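Local coordinates for protein cysteine desulfurase (PDB 5B89) that probably uses pyridoxal 5'-phosphate to take sulfur from L-cysteine, passing it to a sulfur carrier and releasing L-alanine, at residues B[56-60]-B[61-65]; B[404-407]-B[408-412]; B[248-251]-B[252-255]; B[141-144]-B[145-149]. All coordinates share one frame; numbering follows the deposited sequence.

Contact 1: B[56-60]-B[61-65]; sequences MDEYY and LKYRA
The phenol oxygen of Y59 is gripped twice: its OH donates to A65 O at 2.7 Å and accepts from R64 NH2 at 3.1 Å. Neither partner is met in its plane: Y59 OH stands above the A65 carbonyl plane (36°) and is tilted from the R64 guanidinium plane. With the hydroxyl acting as donor on one hand and acceptor on the other, the rotation of its proton is fixed by A65. The Y59 ring reaches this position because CG is turned anti to the backbone N (chi1 166°), which sends it along the departing chain.

The same ring presents its edge to the face of Y63, an offset edge-to-face pair with planes 71° apart; Y59 CD1 comes to 3.6 Å from Y63 CE2. Y59 CA sits over that Y63 face as a CH-pi contact, 3.7 Å from the centroid. One water donates to E58 OE2 and accepts from Y63 OH, both at 2.7 Å, linking the phenol to the helix side chain.

R64 NE meets the edge of the Y60 ring at CD1, 3.7 Å away. The guanidinium hydrogen-bonds T45 and T48 of the second subunit and, weakly, H235 O there; Y60 OH bonds its T242 N. Y63 is the first residue to leave helical geometry: this C-terminal exit of helix 50-62 belongs to the dimer interface beside the pyridoxal-phosphate site, R64 lying about 10 Å from a bound cofactor (nearest side-chain atoms).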
# COMPACT_ATOMS: atom_id res chain seq x y z
N MET B 56 -10.46 -12.79 -2.00
CA MET B 56 -10.26 -11.73 -1.06
C MET B 56 -11.36 -11.70 0.00
O MET B 56 -11.09 -11.51 1.14
CB MET B 56 -10.24 -10.37 -1.79
CG MET B 56 -9.02 -10.21 -2.65
SD MET B 56 -8.83 -8.52 -3.20
CE MET B 56 -10.28 -8.22 -4.20
N ASP B 57 -12.58 -11.92 -0.43
CA ASP B 57 -13.74 -11.97 0.45
C ASP B 57 -13.56 -13.12 1.45
O ASP B 57 -14.00 -13.03 2.55
CB ASP B 57 -15.00 -12.30 -0.36
CG ASP B 57 -15.58 -11.14 -1.16
OD1 ASP B 57 -15.22 -10.05 -1.03
OD2 ASP B 57 -16.48 -11.45 -1.95
N GLU B 58 -12.93 -14.20 1.02
CA GLU B 58 -12.69 -15.32 1.88
C GLU B 58 -11.75 -14.95 3.02
O GLU B 58 -11.97 -15.32 4.12
CB GLU B 58 -12.20 -16.55 1.09
CG GLU B 58 -12.18 -17.80 1.92
CD GLU B 58 -11.42 -18.97 1.30
OE1 GLU B 58 -11.77 -20.10 1.65
OE2 GLU B 58 -10.49 -18.80 0.53
N TYR B 59 -10.72 -14.20 2.70
CA TYR B 59 -9.82 -13.75 3.74
C TYR B 59 -10.60 -12.86 4.74
O TYR B 59 -10.52 -13.05 5.89
CB TYR B 59 -8.63 -12.92 3.17
CG TYR B 59 -7.86 -12.13 4.24
CD1 TYR B 59 -7.16 -12.75 5.20
CD2 TYR B 59 -7.88 -10.76 4.27
CE1 TYR B 59 -6.49 -12.07 6.16
CE2 TYR B 59 -7.20 -10.05 5.22
CZ TYR B 59 -6.50 -10.70 6.16
OH TYR B 59 -5.84 -10.03 7.13
N TYR B 60 -11.29 -11.87 4.22
CA TYR B 60 -11.96 -10.92 5.07
C TYR B 60 -13.05 -11.51 5.92
O TYR B 60 -13.23 -11.06 7.01
CB TYR B 60 -12.50 -9.70 4.30
CG TYR B 60 -11.40 -8.77 3.92
CD1 TYR B 60 -10.75 -8.09 4.86
CD2 TYR B 60 -10.98 -8.65 2.64
CE1 TYR B 60 -9.70 -7.27 4.54
CE2 TYR B 60 -9.93 -7.81 2.30
CZ TYR B 60 -9.29 -7.15 3.30
OH TYR B 60 -8.27 -6.37 3.08
N LEU B 61 -13.76 -12.50 5.40
CA LEU B 61 -14.87 -13.07 6.15
C LEU B 61 -14.66 -14.40 6.84
O LEU B 61 -15.35 -14.71 7.76
CB LEU B 61 -16.11 -13.14 5.26
CG LEU B 61 -16.60 -11.80 4.76
CD1 LEU B 61 -17.69 -12.00 3.75
CD2 LEU B 61 -17.08 -10.90 5.88
N LYS B 62 -13.66 -15.16 6.41
CA LYS B 62 -13.39 -16.47 6.95
C LYS B 62 -12.08 -16.72 7.67
O LYS B 62 -12.03 -17.60 8.47
CB LYS B 62 -13.62 -17.57 5.89
CG LYS B 62 -15.02 -17.61 5.31
CD LYS B 62 -15.21 -18.89 4.50
CE LYS B 62 -16.36 -18.83 3.52
NZ LYS B 62 -17.37 -17.85 3.95
N TYR B 63 -11.04 -15.96 7.39
CA TYR B 63 -9.78 -16.16 8.08
C TYR B 63 -9.03 -14.87 8.37
O TYR B 63 -7.88 -14.80 8.28
CB TYR B 63 -8.86 -17.22 7.41
CG TYR B 63 -8.41 -16.99 5.98
CD1 TYR B 63 -9.18 -17.35 4.95
CD2 TYR B 63 -7.17 -16.48 5.72
CE1 TYR B 63 -8.79 -17.16 3.65
CE2 TYR B 63 -6.77 -16.27 4.43
CZ TYR B 63 -7.58 -16.61 3.40
OH TYR B 63 -7.20 -16.42 2.13
N ARG B 64 -9.78 -13.86 8.74
CA ARG B 64 -9.25 -12.56 8.99
C ARG B 64 -8.34 -12.47 10.18
O ARG B 64 -8.75 -12.70 11.30
CB ARG B 64 -10.44 -11.58 9.10
CG ARG B 64 -10.06 -10.13 9.23
CD ARG B 64 -9.44 -9.48 8.01
NE ARG B 64 -9.43 -8.07 8.29
CZ ARG B 64 -8.44 -7.36 8.78
NH1 ARG B 64 -8.68 -6.13 9.16
NH2 ARG B 64 -7.24 -7.84 8.87
N ALA B 65 -7.10 -12.10 9.93
CA ALA B 65 -6.14 -11.94 10.97
C ALA B 65 -4.88 -11.34 10.41
O ALA B 65 -4.77 -11.28 9.27
CB ALA B 65 -5.81 -13.30 11.59
O HOH W 1 -8.76 -16.79 -0.09

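Contact 2: B[404-407]-B[408-412]; sequences ETFL and GVMEE
M410 lays its CG over one face of the F406 ring, 3.9 Å from the centroid, with F406 CZ the nearest ring atom at 3.6 Å. The methylene is displaced toward the rim, and the two side chains run alongside each other in the same direction. M410 SD follows at 4.8 Å from the F406 centroid, oblique to the ring, so the CH-pi contact of the methylene is accompanied by a Met-aromatic one. CG, anti to the carbonyl carbon of M410 (chi1 -72°), makes the closest approach, and the bent thioether then leads away from the ring.

In the backbone of the same turn, M410 N donates to F406 O at 2.9 Å, an almost straight bond of 166°, and E411 N reaches L407 O at the same length. These are i to i+4 bonds, and they set the one-turn spacing at which ring and methylene meet. On a neighbouring side of the helix V409 CG2 rests 3.4 Å from T405 O.

F406, V409 and M410 all touch L363 of helix 356-365, while E404 pairs with R322 of helix 309-329 in a salt bridge. The geometry is that of an i/i+4 Met-aromatic pair on the buried side of an amphipathic alpha-helix, here the C-terminal helix 400-415.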
# COMPACT_ATOMS: atom_id res chain seq x y z
N GLU B 404 -14.90 -3.85 -33.55
CA GLU B 404 -15.75 -3.45 -34.67
C GLU B 404 -16.78 -2.37 -34.25
O GLU B 404 -17.03 -1.47 -34.96
CB GLU B 404 -16.41 -4.64 -35.33
CG GLU B 404 -15.49 -5.69 -35.92
CD GLU B 404 -14.77 -5.27 -37.16
OE1 GLU B 404 -15.01 -4.22 -37.66
OE2 GLU B 404 -13.94 -6.04 -37.57
N THR B 405 -17.33 -2.49 -33.05
CA THR B 405 -18.22 -1.48 -32.55
C THR B 405 -17.48 -0.14 -32.43
O THR B 405 -17.94 0.84 -32.84
CB THR B 405 -18.83 -1.91 -31.21
OG1 THR B 405 -19.52 -3.10 -31.42
CG2 THR B 405 -19.74 -0.85 -30.61
N PHE B 406 -16.28 -0.17 -31.86
CA PHE B 406 -15.44 0.97 -31.70
C PHE B 406 -15.14 1.59 -33.06
O PHE B 406 -15.23 2.75 -33.19
CB PHE B 406 -14.11 0.55 -30.97
CG PHE B 406 -12.98 1.50 -31.14
CD1 PHE B 406 -12.85 2.54 -30.32
CD2 PHE B 406 -12.02 1.30 -32.09
CE1 PHE B 406 -11.81 3.43 -30.45
CE2 PHE B 406 -10.98 2.18 -32.23
CZ PHE B 406 -10.89 3.25 -31.41
N LEU B 407 -14.76 0.78 -34.03
CA LEU B 407 -14.43 1.31 -35.37
C LEU B 407 -15.66 1.98 -36.06
O LEU B 407 -15.52 2.99 -36.69
CB LEU B 407 -13.85 0.23 -36.24
CG LEU B 407 -12.38 -0.24 -35.87
CD1 LEU B 407 -12.00 -1.36 -36.75
CD2 LEU B 407 -11.42 0.91 -36.00
N GLY B 408 -16.80 1.42 -35.78
CA GLY B 408 -18.05 2.02 -36.25
C GLY B 408 -18.36 3.33 -35.63
O GLY B 408 -18.74 4.30 -36.31
N VAL B 409 -18.08 3.48 -34.30
CA VAL B 409 -18.21 4.74 -33.70
C VAL B 409 -17.18 5.80 -34.13
O VAL B 409 -17.49 6.93 -34.37
CB VAL B 409 -18.23 4.64 -32.11
CG1 VAL B 409 -18.25 5.99 -31.41
CG2 VAL B 409 -19.29 3.72 -31.67
N MET B 410 -15.92 5.37 -34.32
CA MET B 410 -14.91 6.23 -34.86
C MET B 410 -15.24 6.73 -36.29
O MET B 410 -14.96 7.88 -36.60
CB MET B 410 -13.53 5.56 -34.87
CG MET B 410 -12.91 5.39 -33.49
SD MET B 410 -12.68 6.89 -32.58
CE MET B 410 -11.63 7.85 -33.62
N GLU B 411 -15.86 5.84 -37.04
CA GLU B 411 -16.24 6.19 -38.43
C GLU B 411 -17.31 7.30 -38.43
O GLU B 411 -17.14 8.28 -39.11
CB GLU B 411 -16.69 4.93 -39.13
CG GLU B 411 -17.11 5.15 -40.59
CD GLU B 411 -17.50 3.89 -41.30
OE1 GLU B 411 -16.95 2.76 -41.01
OE2 GLU B 411 -18.40 4.01 -42.20
N GLU B 412 -18.31 7.15 -37.56
CA GLU B 412 -19.33 8.15 -37.42
C GLU B 412 -18.73 9.46 -36.92
O GLU B 412 -19.01 10.54 -37.51
CB GLU B 412 -20.39 7.57 -36.51
CG GLU B 412 -21.60 8.39 -36.03
CD GLU B 412 -22.63 7.49 -35.27
OE1 GLU B 412 -22.24 6.39 -34.78
OE2 GLU B 412 -23.83 7.87 -35.17
O HOH W 2 -14.99 1.80 -39.60

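Contact 3: B[248-251]-B[252-255]; sequences YIRE and EFFD
From E251 onward the backbone leaves the extended path of strand 245-249 and winds into a 3-10 turn, as its i to i+3 bonds attest: F253 N donates to R250 O at 2.8 Å and F254 N to E251 O at 3.0 Å. Both are nearly straight at hydrogen, the second reaching 172°, yet the F254 donor stands above the E251 carbonyl plane, 58° out of it, and so does not lie on a lone pair. A water donates to E251 O and accepts from D255 N, carrying the polar links one residue further.

The turn folds F254 back over its own start. E251 CA lies almost exactly above the middle of the F254 ring, 3.6 Å from the centroid, a CH-pi contact, and E251 CB approaches the same face near CE2. I249 CG2 meets F254 CD1 at 4.0 Å and also reaches F253 CB, so the last strand residue touches both phenylalanines.

R250 and E252 run alongside each other. E252 OE2 is 2.8 Å from R250 NH2 in a salt bridge and has a weak bond to NH1; E252 CG lies over one guanidinium face, toward its rim, and the guanidinium and carboxylate planes are turned 52° apart. A bend at chi3 of R250 brings the group round to this carboxylate.

D228 forms a second salt bridge with R250 NH2, and K96 pairs with E251. E252 and D228 together probably balance the R250 charge and hold its guanidinium in place at the end of strand 245-249, where it passes into the turn.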
# COMPACT_ATOMS: atom_id res chain seq x y z
N TYR B 248 10.80 -7.03 -7.04
CA TYR B 248 11.80 -8.09 -7.02
C TYR B 248 13.14 -7.52 -6.82
O TYR B 248 13.52 -6.54 -7.46
CB TYR B 248 11.78 -8.80 -8.39
CG TYR B 248 13.00 -9.66 -8.75
CD1 TYR B 248 13.17 -10.90 -8.19
CD2 TYR B 248 13.95 -9.16 -9.56
CE1 TYR B 248 14.21 -11.68 -8.54
CE2 TYR B 248 15.02 -9.92 -9.90
CZ TYR B 248 15.14 -11.16 -9.36
OH TYR B 248 16.24 -12.04 -9.67
N ILE B 249 13.84 -8.12 -5.85
CA ILE B 249 15.24 -7.80 -5.50
C ILE B 249 16.06 -9.03 -5.61
O ILE B 249 15.91 -10.00 -4.87
CB ILE B 249 15.35 -7.28 -4.07
CG1 ILE B 249 14.44 -6.06 -3.81
CG2 ILE B 249 16.80 -7.01 -3.71
CD1 ILE B 249 14.34 -5.65 -2.37
N ARG B 250 16.94 -9.08 -6.64
CA ARG B 250 17.79 -10.28 -6.74
C ARG B 250 18.75 -10.41 -5.53
O ARG B 250 19.25 -9.45 -5.00
CB ARG B 250 18.61 -10.07 -8.05
CG ARG B 250 19.44 -11.29 -8.43
CD ARG B 250 19.84 -11.42 -9.88
NE ARG B 250 20.83 -10.49 -10.03
CZ ARG B 250 22.16 -10.76 -9.99
NH1 ARG B 250 22.62 -11.98 -9.61
NH2 ARG B 250 23.04 -9.77 -10.27
N GLU B 251 18.86 -11.68 -5.14
CA GLU B 251 19.53 -11.97 -3.89
C GLU B 251 20.94 -11.45 -3.73
O GLU B 251 21.40 -11.12 -2.65
CB GLU B 251 19.48 -13.48 -3.60
CG GLU B 251 20.23 -14.36 -4.51
CD GLU B 251 20.12 -15.87 -4.18
OE1 GLU B 251 19.71 -16.21 -3.06
OE2 GLU B 251 20.42 -16.65 -5.08
N GLU B 252 21.64 -11.32 -4.88
CA GLU B 252 22.89 -10.71 -4.80
C GLU B 252 22.96 -9.31 -4.26
O GLU B 252 24.01 -8.81 -3.81
CB GLU B 252 23.62 -10.84 -6.12
CG GLU B 252 23.70 -9.64 -6.97
CD GLU B 252 24.89 -9.73 -7.94
OE1 GLU B 252 25.67 -8.73 -8.09
OE2 GLU B 252 25.05 -10.81 -8.57
N PHE B 253 21.82 -8.54 -4.21
CA PHE B 253 21.74 -7.26 -3.62
C PHE B 253 21.24 -7.19 -2.21
O PHE B 253 21.15 -6.09 -1.67
CB PHE B 253 20.81 -6.36 -4.53
CG PHE B 253 21.45 -6.16 -5.87
CD1 PHE B 253 22.34 -5.10 -6.10
CD2 PHE B 253 21.22 -7.09 -6.86
CE1 PHE B 253 22.96 -4.99 -7.36
CE2 PHE B 253 21.87 -6.96 -8.06
CZ PHE B 253 22.71 -5.94 -8.29
N PHE B 254 21.02 -8.34 -1.55
CA PHE B 254 20.55 -8.26 -0.14
C PHE B 254 21.57 -7.55 0.76
O PHE B 254 21.14 -6.96 1.72
CB PHE B 254 20.24 -9.64 0.36
CG PHE B 254 19.09 -10.34 -0.28
CD1 PHE B 254 18.11 -9.69 -1.11
CD2 PHE B 254 18.83 -11.69 -0.06
CE1 PHE B 254 17.01 -10.40 -1.54
CE2 PHE B 254 17.75 -12.38 -0.54
CZ PHE B 254 16.81 -11.69 -1.31
N ASP B 255 22.88 -7.61 0.48
CA ASP B 255 23.91 -6.94 1.36
C ASP B 255 24.21 -5.51 0.93
O ASP B 255 25.09 -4.89 1.45
CB ASP B 255 25.27 -7.75 1.30
CG ASP B 255 25.20 -9.08 2.05
OD1 ASP B 255 24.32 -9.23 2.92
OD2 ASP B 255 26.02 -9.98 1.74
O HOH W 3 23.73 -10.17 -1.03

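Contact 4: B[141-144]-B[145-149]; sequences WQRL and ATKLG
W141 begins two final turns of helix 139-148, the helix of the beta-alpha-beta unit that joins strands 126-129 and 151-154. W141 O accepts A145 N at 2.9 Å, and A145 CB packs 3.3 Å from this oxygen. The indole itself is turned to helix 106-117 and strand 177-181, with NE1 bonded to D137.

Q142 O is held by two donors of one residue, T146 N and T146 OG1, each at 3.0 Å and arriving from opposite faces of the carbonyl plane. The hydroxyl can bond back in this way because OG1 is placed beside its own backbone N (chi1 -67°), so that an exposed threonine spends its proton on the carbonyl one turn back. The amide end of Q142 is engaged by S271 O of the second subunit.

R143 O takes K147 N in a bond of 170°. Their aliphatic stems lie side by side, R143 CG 4.0 Å from K147 CD, while the like charges remain apart, R143 NE and K147 NZ being 5.6 Å from each other. The R143 guanidinium donates to P260 O of the second subunit.

L144 O then receives L148 N; a weak G149 N to A145 O bond follows as G149 leaves the helix with positive phi. In the same turn the leucine branches cross, and the methyls L144 CD1 and L148 CD1 stand only 3.4 Å apart, tighter than ordinary van der Waals contact.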
# COMPACT_ATOMS: atom_id res chain seq x y z
N TRP B 141 14.80 8.87 -10.60
CA TRP B 141 16.15 8.91 -11.12
C TRP B 141 16.57 10.36 -11.29
O TRP B 141 17.78 10.69 -11.04
CB TRP B 141 16.26 8.14 -12.41
CG TRP B 141 15.70 6.72 -12.31
CD1 TRP B 141 14.66 6.28 -13.04
CD2 TRP B 141 16.08 5.73 -11.43
NE1 TRP B 141 14.37 5.01 -12.68
CE2 TRP B 141 15.18 4.67 -11.64
CE3 TRP B 141 17.02 5.63 -10.40
CZ2 TRP B 141 15.26 3.46 -10.91
CZ3 TRP B 141 17.09 4.41 -9.67
CH2 TRP B 141 16.23 3.38 -9.97
N GLN B 142 15.65 11.21 -11.71
CA GLN B 142 15.93 12.68 -11.78
C GLN B 142 16.26 13.25 -10.48
O GLN B 142 17.22 14.07 -10.39
CB GLN B 142 14.73 13.41 -12.38
CG GLN B 142 14.54 13.18 -13.85
CD GLN B 142 13.26 13.84 -14.35
OE1 GLN B 142 12.27 13.89 -13.61
NE2 GLN B 142 13.25 14.27 -15.56
N ARG B 143 15.54 12.95 -9.43
CA ARG B 143 15.78 13.42 -8.06
C ARG B 143 17.12 12.95 -7.62
O ARG B 143 17.93 13.76 -7.09
CB ARG B 143 14.65 13.03 -7.06
CG ARG B 143 14.84 13.47 -5.64
CD ARG B 143 13.64 13.00 -4.75
NE ARG B 143 13.45 11.56 -4.75
CZ ARG B 143 12.42 10.91 -4.19
NH1 ARG B 143 11.49 11.61 -3.57
NH2 ARG B 143 12.38 9.53 -4.27
N LEU B 144 17.44 11.68 -7.80
CA LEU B 144 18.72 11.09 -7.29
C LEU B 144 19.84 11.81 -8.03
O LEU B 144 20.87 12.26 -7.42
CB LEU B 144 18.70 9.60 -7.50
CG LEU B 144 19.76 8.73 -6.87
CD1 LEU B 144 19.65 8.89 -5.37
CD2 LEU B 144 19.51 7.28 -7.28
N ALA B 145 19.70 11.98 -9.34
CA ALA B 145 20.78 12.60 -10.16
C ALA B 145 21.00 14.06 -9.75
O ALA B 145 22.17 14.51 -9.70
CB ALA B 145 20.48 12.51 -11.66
N THR B 146 19.94 14.78 -9.45
CA THR B 146 20.02 16.20 -9.03
C THR B 146 20.68 16.23 -7.67
O THR B 146 21.61 17.00 -7.48
CB THR B 146 18.63 16.85 -8.92
OG1 THR B 146 18.13 16.89 -10.22
CG2 THR B 146 18.69 18.22 -8.37
N LYS B 147 20.24 15.42 -6.73
CA LYS B 147 20.83 15.43 -5.39
C LYS B 147 22.29 15.09 -5.26
O LYS B 147 22.98 15.70 -4.50
CB LYS B 147 20.09 14.46 -4.49
CG LYS B 147 18.81 14.97 -3.91
CD LYS B 147 18.04 13.82 -3.29
CE LYS B 147 18.71 13.18 -2.10
NZ LYS B 147 17.61 12.72 -1.20
N LEU B 148 22.72 14.08 -5.97
CA LEU B 148 24.04 13.56 -5.89
C LEU B 148 24.99 13.97 -6.99
O LEU B 148 26.09 13.61 -6.93
CB LEU B 148 23.99 12.04 -5.84
CG LEU B 148 23.06 11.50 -4.77
CD1 LEU B 148 22.83 10.02 -4.77
CD2 LEU B 148 23.42 12.02 -3.41
N GLY B 149 24.54 14.72 -7.97
CA GLY B 149 25.39 15.16 -9.06
C GLY B 149 25.70 14.06 -10.06
O GLY B 149 26.79 13.88 -10.41

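Overall arrangement
Along the chain the order is contact 1, contact 4, contact 3, contact 2, and none touches another. Contacts 3 and 4 come nearest, with centres 23 Å apart: both belong to the seven-stranded sheet region, contact 3 at the end of strand 245-249 and contact 4 on the helix linking strands 126-129 and 151-154. Contact 2, on helix 400-415, lies 49 Å from contact 3 between centres, on the opposite side of the chain's centre. Contact 1, closing helix 50-62, is 43 Å from contact 4 between centres. Contacts 1 and 4 help form the dimer interface, contact 1 close to a cofactor site, whereas no other chain of the assembly touches contacts 2 and 3.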